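Sesquisabinene B synthase 2 (Santalum album, PDB 6A2A) probably cyclises farnesyl diphosphate to the sesquiterpene sesquisabinene B, as a metal-dependent terpene synthase using magnesium or manganese. Local coordinates at residues P35-D40 and A278-I283; A310-I315 and K382-Q387; G418-L423 and A451-C456. All blocks are in the same frame, centred on the assembly; numbering follows the deposited sequence.

Contact 1: P35-D40 and A278-I283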
# COMPACT_ATOMS: atom_id res chain seq x y z
N PRO A 35 20.86 0.17 12.55
CA PRO A 35 21.15 1.51 13.05
C PRO A 35 19.97 2.48 12.83
O PRO A 35 19.20 2.24 11.92
CB PRO A 35 22.35 1.98 12.22
CG PRO A 35 23.00 0.72 11.70
CD PRO A 35 21.92 -0.34 11.67
N PRO A 36 19.84 3.50 13.64
CA PRO A 36 18.67 4.34 13.47
C PRO A 36 18.64 5.20 12.23
O PRO A 36 19.61 5.70 11.78
CB PRO A 36 18.72 5.20 14.72
CG PRO A 36 20.14 5.32 15.00
CD PRO A 36 20.76 4.04 14.63
N ASN A 37 17.46 5.41 11.70
CA ASN A 37 17.33 6.27 10.56
C ASN A 37 17.16 7.70 11.04
O ASN A 37 17.03 7.96 12.19
CB ASN A 37 16.16 5.84 9.70
CG ASN A 37 16.37 4.47 9.10
OD1 ASN A 37 17.39 4.20 8.55
ND2 ASN A 37 15.40 3.63 9.23
N LEU A 38 17.06 8.63 10.12
CA LEU A 38 16.93 10.04 10.47
C LEU A 38 15.74 10.33 11.35
O LEU A 38 15.83 11.13 12.23
CB LEU A 38 16.87 10.88 9.21
CG LEU A 38 18.12 10.87 8.35
CD1 LEU A 38 17.85 11.61 7.07
CD2 LEU A 38 19.28 11.51 9.09
N TRP A 39 14.63 9.68 11.05
CA TRP A 39 13.41 9.74 11.81
C TRP A 39 12.87 8.32 11.88
O TRP A 39 13.04 7.58 11.00
CB TRP A 39 12.40 10.64 11.15
CG TRP A 39 12.82 12.02 11.10
CD1 TRP A 39 12.71 12.91 12.06
CD2 TRP A 39 13.43 12.68 10.00
NE1 TRP A 39 13.22 14.10 11.66
CE2 TRP A 39 13.67 13.98 10.39
CE3 TRP A 39 13.80 12.29 8.73
CZ2 TRP A 39 14.27 14.88 9.56
CZ3 TRP A 39 14.38 13.17 7.92
CH2 TRP A 39 14.61 14.46 8.32
N ASP A 40 12.22 7.98 12.95
CA ASP A 40 11.65 6.68 13.06
C ASP A 40 10.38 6.65 12.23
O ASP A 40 9.74 7.63 12.11
CB ASP A 40 11.48 6.34 14.54
CG ASP A 40 10.12 5.88 14.88
OD1 ASP A 40 9.83 4.68 14.65
OD2 ASP A 40 9.35 6.70 15.39
N ALA A 278 21.74 0.22 3.43
CA ALA A 278 20.73 1.20 2.86
C ALA A 278 19.91 1.91 3.97
O ALA A 278 18.65 2.25 3.83
CB ALA A 278 19.84 0.54 1.83
N ARG A 279 20.64 2.19 5.05
CA ARG A 279 20.23 3.18 6.07
C ARG A 279 19.78 4.49 5.40
O ARG A 279 20.44 5.02 4.50
CB ARG A 279 21.39 3.50 7.02
CG ARG A 279 20.95 4.21 8.29
CD ARG A 279 22.06 4.34 9.31
NE ARG A 279 23.24 5.03 8.79
CZ ARG A 279 23.58 6.29 9.07
NH1 ARG A 279 24.77 6.75 8.68
NH2 ARG A 279 22.75 7.10 9.71
N ASN A 280 18.62 4.94 5.81
CA ASN A 280 17.99 6.13 5.29
C ASN A 280 17.64 6.09 3.80
O ASN A 280 17.36 7.09 3.23
CB ASN A 280 18.82 7.36 5.60
CG ASN A 280 18.87 7.66 7.08
OD1 ASN A 280 17.91 7.55 7.77
ND2 ASN A 280 20.01 8.02 7.55
N GLY A 281 17.65 4.93 3.20
CA GLY A 281 17.34 4.81 1.80
C GLY A 281 16.00 5.39 1.38
O GLY A 281 15.91 6.09 0.43
N LEU A 282 14.98 5.09 2.13
CA LEU A 282 13.66 5.55 1.80
C LEU A 282 13.52 7.05 1.97
O LEU A 282 13.07 7.74 1.11
CB LEU A 282 12.63 4.83 2.64
CG LEU A 282 11.15 5.04 2.37
CD1 LEU A 282 10.69 6.29 3.04
CD2 LEU A 282 10.72 5.05 0.93
N ILE A 283 13.92 7.53 3.13
CA ILE A 283 13.79 8.94 3.40
C ILE A 283 14.62 9.80 2.46
O ILE A 283 14.16 10.77 1.97
CB ILE A 283 13.98 9.29 4.89
CG1 ILE A 283 13.71 10.75 5.11
CG2 ILE A 283 15.37 9.12 5.37
CD1 ILE A 283 12.26 11.08 5.02
O HOH W 1 20.47 8.15 10.48
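P35 and R279 open a contact in which the N-terminal arm of a plant terpene synthase lies along a type II beta turn, A278 to G281, that leads into helix 281-292 of the metal-binding domain. P35, which follows a cis peptide bond, sets CB against the aliphatic CD of R279; the guanidinium beyond is paired with E546. P36 adds a carbonyl: its O accepts a hydrogen bond from a water that also accepts from N280 ND2, a three-way bridge completed by a weak bond from R279 NH2. At N37 the two segments trade hydrogen bonds, each asparagine carbonyl taking a backbone N-H of the other segment. The two side chains run antiparallel alongside one another, their amide planes turned 57° apart. N37 OD1 takes the backbone N-H of N280 at 3.1 Å from above its carbonyl plane, and N280 OD1 takes the N-H of L38 at 2.7 Å. N280 reaches L38 because its CG stands beside its own N, anti to the carbonyl carbon (chi1 -67°). With an alanine in place of N280, the L38 N-H would probably lose its acceptor, and the water is likely to lose one of its three partners. L38 then drops CD1 onto I283 CG2 at 3.9 Å. W39 finishes the arm edge-on, with CZ3 of its indole 3.8 Å from I283 CG1.

Contact 2: A310-I315 and K382-Q387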
# COMPACT_ATOMS: atom_id res chain seq x y z
N ALA A 310 14.39 4.54 -3.74
CA ALA A 310 14.75 3.73 -2.59
C ALA A 310 15.28 2.35 -3.03
O ALA A 310 16.28 1.88 -2.44
CB ALA A 310 13.57 3.58 -1.70
N LEU A 311 14.75 1.78 -4.08
CA LEU A 311 15.23 0.49 -4.59
C LEU A 311 16.59 0.64 -5.29
O LEU A 311 17.43 -0.27 -5.14
CB LEU A 311 14.19 -0.15 -5.52
CG LEU A 311 12.95 -0.61 -4.73
CD1 LEU A 311 11.80 -0.95 -5.63
CD2 LEU A 311 13.30 -1.76 -3.82
N ILE A 312 16.81 1.72 -6.01
CA ILE A 312 18.13 2.00 -6.63
C ILE A 312 19.19 2.06 -5.53
O ILE A 312 20.20 1.36 -5.63
CB ILE A 312 18.10 3.27 -7.50
CG1 ILE A 312 17.28 3.02 -8.76
CG2 ILE A 312 19.49 3.75 -7.85
CD1 ILE A 312 16.95 4.26 -9.52
N THR A 313 18.92 2.80 -4.43
CA THR A 313 19.83 2.95 -3.31
C THR A 313 20.13 1.58 -2.69
O THR A 313 21.33 1.21 -2.46
CB THR A 313 19.29 3.94 -2.27
OG1 THR A 313 19.19 5.19 -2.96
CG2 THR A 313 20.18 4.06 -1.04
N THR A 314 19.09 0.77 -2.50
CA THR A 314 19.22 -0.51 -1.88
C THR A 314 20.01 -1.49 -2.74
O THR A 314 20.94 -2.19 -2.21
CB THR A 314 17.85 -1.11 -1.62
OG1 THR A 314 17.20 -0.20 -0.73
CG2 THR A 314 17.94 -2.47 -0.98
N ILE A 315 19.68 -1.54 -4.01
CA ILE A 315 20.31 -2.46 -4.91
C ILE A 315 21.75 -2.06 -5.27
O ILE A 315 22.56 -2.87 -5.50
CB ILE A 315 19.40 -2.80 -6.08
CG1 ILE A 315 18.15 -3.49 -5.52
CG2 ILE A 315 20.10 -3.65 -7.08
CD1 ILE A 315 17.06 -3.69 -6.53
N LYS A 382 12.91 -3.29 -18.52
CA LYS A 382 13.99 -2.93 -19.39
C LYS A 382 14.96 -1.96 -18.72
O LYS A 382 16.17 -2.16 -18.79
CB LYS A 382 13.44 -2.30 -20.68
CG LYS A 382 14.55 -1.79 -21.61
CD LYS A 382 15.44 -2.88 -22.11
CE LYS A 382 16.26 -2.40 -23.29
NZ LYS A 382 17.41 -3.29 -23.55
N VAL A 383 14.45 -0.89 -18.07
CA VAL A 383 15.38 0.06 -17.46
C VAL A 383 16.10 -0.58 -16.27
O VAL A 383 17.28 -0.29 -16.04
CB VAL A 383 14.74 1.41 -17.10
CG1 VAL A 383 14.27 2.08 -18.38
CG2 VAL A 383 13.58 1.27 -16.09
N TRP A 384 15.48 -1.48 -15.53
CA TRP A 384 16.22 -2.18 -14.48
C TRP A 384 17.30 -3.12 -15.06
O TRP A 384 18.42 -3.12 -14.57
CB TRP A 384 15.26 -2.93 -13.57
CG TRP A 384 14.77 -2.05 -12.44
CD1 TRP A 384 13.58 -1.39 -12.34
CD2 TRP A 384 15.53 -1.65 -11.28
NE1 TRP A 384 13.52 -0.69 -11.15
CE2 TRP A 384 14.69 -0.85 -10.47
CE3 TRP A 384 16.81 -1.94 -10.80
CZ2 TRP A 384 15.12 -0.29 -9.26
CZ3 TRP A 384 17.21 -1.41 -9.61
CH2 TRP A 384 16.35 -0.66 -8.81
N SER A 385 16.98 -3.85 -16.11
CA SER A 385 17.96 -4.68 -16.79
C SER A 385 19.13 -3.81 -17.27
O SER A 385 20.26 -4.12 -16.97
CB SER A 385 17.32 -5.43 -17.93
OG SER A 385 18.31 -5.99 -18.76
N ASP A 386 18.85 -2.67 -17.89
CA ASP A 386 19.93 -1.77 -18.35
C ASP A 386 20.79 -1.32 -17.15
O ASP A 386 22.04 -1.28 -17.21
CB ASP A 386 19.35 -0.57 -19.08
CG ASP A 386 18.77 -0.85 -20.44
OD1 ASP A 386 19.01 -1.94 -21.04
OD2 ASP A 386 18.10 0.09 -20.99
N GLN A 387 20.14 -0.94 -16.05
CA GLN A 387 20.87 -0.44 -14.87
C GLN A 387 21.75 -1.52 -14.25
O GLN A 387 22.95 -1.30 -13.94
CB GLN A 387 19.89 0.09 -13.83
CG GLN A 387 20.62 0.76 -12.70
CD GLN A 387 19.77 1.67 -11.89
OE1 GLN A 387 18.61 1.88 -12.19
NE2 GLN A 387 20.40 2.29 -10.90
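W384 and the backbone of L311 and I312 meet where helix 377-400 sends a flat side chain across to helix 299-321, just before D316 of the DDxxD motif, a magnesium ligand seen for this protein though no metal is bound to this chain. This is a case of one large residue spanning a wide helix pair: the short segments run roughly parallel, 28° apart, with axes 12.7 Å from each other at closest, too far for intimate backbone packing. The tight part is the far end of the indole. Its CH2 comes edge-on to the main chain, 3.7 Å from I312 N, with L311 C lying in the ring plane. Around that edge, L311 CB approaches CZ2 at 3.9 Å, and I312 CG1 closes on CH2. I315 and the indole reach toward each other, I315 CD1 lying 3.8 Å from W384 CZ3. Helix 348-372 completes the buried side, touching L311, I315 and W384.

The looser side lies between I312, which is partly exposed, and Q387. Here CG of Q387 is anti to the backbone N (chi1 -173°), and the extended side chain lies roughly perpendicular to that of I312, bringing NE2 to 3.5 Å from I312 CG2.

The amide of Q387 is spoken for by N421, and the rim of the indole meets only apolar groups and main chain across the contact; fit rather than directed bonding therefore holds the pair together.

Contact 3: G418-L423 and A451-C456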
# COMPACT_ATOMS: atom_id res chain seq x y z
N GLY A 418 21.37 5.89 -12.32
CA GLY A 418 19.94 5.49 -12.14
C GLY A 418 18.95 6.49 -12.75
O GLY A 418 17.76 6.29 -12.70
N PHE A 419 19.41 7.57 -13.37
CA PHE A 419 18.51 8.59 -13.88
C PHE A 419 17.87 8.20 -15.20
O PHE A 419 16.74 8.54 -15.40
CB PHE A 419 19.12 9.99 -13.86
CG PHE A 419 19.08 10.52 -12.46
CD1 PHE A 419 17.90 11.00 -11.91
CD2 PHE A 419 20.17 10.39 -11.64
CE1 PHE A 419 17.83 11.41 -10.59
CE2 PHE A 419 20.11 10.82 -10.32
CZ PHE A 419 18.93 11.31 -9.78
N PRO A 420 18.53 7.42 -16.07
CA PRO A 420 17.70 6.81 -17.15
C PRO A 420 16.48 6.04 -16.65
O PRO A 420 15.38 6.27 -17.15
CB PRO A 420 18.68 5.95 -17.93
CG PRO A 420 19.95 6.70 -17.70
CD PRO A 420 19.93 7.12 -16.26
N ASN A 421 16.68 5.24 -15.62
CA ASN A 421 15.59 4.50 -14.97
C ASN A 421 14.53 5.45 -14.42
O ASN A 421 13.34 5.41 -14.81
CB ASN A 421 16.18 3.62 -13.86
CG ASN A 421 15.18 2.71 -13.19
OD1 ASN A 421 13.96 2.94 -13.27
ND2 ASN A 421 15.72 1.68 -12.54
N LEU A 422 14.96 6.41 -13.58
CA LEU A 422 14.01 7.32 -12.95
C LEU A 422 13.32 8.19 -13.99
O LEU A 422 12.12 8.42 -13.88
CB LEU A 422 14.74 8.17 -11.91
CG LEU A 422 15.13 7.41 -10.65
CD1 LEU A 422 16.14 8.17 -9.83
CD2 LEU A 422 13.90 7.09 -9.83
N LEU A 423 14.05 8.69 -14.98
CA LEU A 423 13.45 9.61 -15.98
C LEU A 423 12.51 8.89 -16.96
O LEU A 423 11.40 9.37 -17.25
CB LEU A 423 14.53 10.40 -16.73
CG LEU A 423 15.16 11.54 -15.93
CD1 LEU A 423 16.33 12.07 -16.71
CD2 LEU A 423 14.21 12.66 -15.61
N ALA A 451 22.06 14.70 -21.50
CA ALA A 451 22.69 15.81 -20.75
C ALA A 451 22.30 15.69 -19.27
O ALA A 451 23.17 15.76 -18.43
CB ALA A 451 22.25 17.12 -21.35
N SER A 452 21.04 15.51 -18.99
CA SER A 452 20.54 15.38 -17.61
C SER A 452 21.21 14.19 -16.91
O SER A 452 21.72 14.37 -15.84
CB SER A 452 19.05 15.26 -17.59
OG SER A 452 18.57 15.09 -16.29
N CYS A 453 21.22 13.02 -17.52
CA CYS A 453 21.84 11.86 -16.85
C CYS A 453 23.34 12.08 -16.67
O CYS A 453 23.83 11.74 -15.64
CB CYS A 453 21.56 10.57 -17.61
SG CYS A 453 19.79 10.28 -17.79
N ILE A 454 24.04 12.59 -17.65
CA ILE A 454 25.49 12.81 -17.46
C ILE A 454 25.68 13.83 -16.32
O ILE A 454 26.52 13.60 -15.49
CB ILE A 454 26.18 13.26 -18.76
CG1 ILE A 454 26.14 12.14 -19.79
CG2 ILE A 454 27.60 13.68 -18.47
CD1 ILE A 454 26.77 12.50 -21.10
N LEU A 455 24.90 14.90 -16.34
CA LEU A 455 25.02 15.90 -15.25
C LEU A 455 24.85 15.25 -13.88
O LEU A 455 25.68 15.48 -12.96
CB LEU A 455 24.00 17.01 -15.49
CG LEU A 455 24.47 18.08 -16.47
CD1 LEU A 455 23.30 18.91 -16.96
CD2 LEU A 455 25.54 18.95 -15.82
N CYS A 456 23.82 14.43 -13.69
CA CYS A 456 23.57 13.84 -12.38
C CYS A 456 24.78 13.01 -11.93
O CYS A 456 25.21 13.05 -10.75
CB CYS A 456 22.29 13.01 -12.41
SG CYS A 456 20.78 14.00 -12.57
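F419 and C456 form the centre of this contact, a sulfur-aromatic pair between helices 419-430 and 447-462. The thiol sits over one face of the phenyl ring: SG is 3.9 Å from the ring centroid and only 14° off the ring normal. Its own CB presses nearer the rim, 3.5 Å from F419 CD2, so the cysteine meets the ring through both of its side-chain atoms. The placement follows from the first torsion of C456, which holds SG beside the backbone N and anti to the carbonyl carbon (chi1 -70°).

One turn back on the same helix, C453 supplies a second sulfur, used quite differently. Its SG packs on the side of the proline ring, 3.5 Å from P420 CD, and also has F419 CB and L423 CD1 at 4.0 Å. The methyl CD1 of L423 continues past it to S452, lying 3.8 Å from OG. That hydroxyl is satisfied by T525 O on helix 521-535, so it meets the leucine simply as a neighbour in packing.

The start of helix 419-430 is consistent with this placement. G418, with its positive phi, is both the first residue beyond the preceding helix and the N-cap of the next, a backbone shape that calls for glycine. F419 follows at once, its CA 5.5 Å from that of C453, and the short segments cross at 132°, their axes 9.9 Å apart at closest. V528 of helix 521-535 touches both F419 and S452 from outside.

The two helices belong to the all-helical class I terpene synthase fold of the metal-binding domain; C456 lies one turn before N460, a magnesium ligand seen for this protein but without metal in this chain, which begins the NSE/DTE motif.

Overall arrangement
The three contacts follow one another in series along the chain. Contact 1 joins the N-terminal arm to the start of helix 281-292; helix 299-321, next in sequence, carries one side of contact 2, and the two centres are about 19 Å apart, touching where A278 packs on T314. Contacts 2 and 3 lie closer, about 12 Å between centres, and meet where helix 377-400 borders helix 419-430. Contacts 1 and 3 do not touch, their centres being about 24 Å apart. Contacts 2 and 3 thus belong to the helical metal-binding domain, near magnesium ligands on different helices, whereas contact 1 ties the arm to that domain away from the metal site.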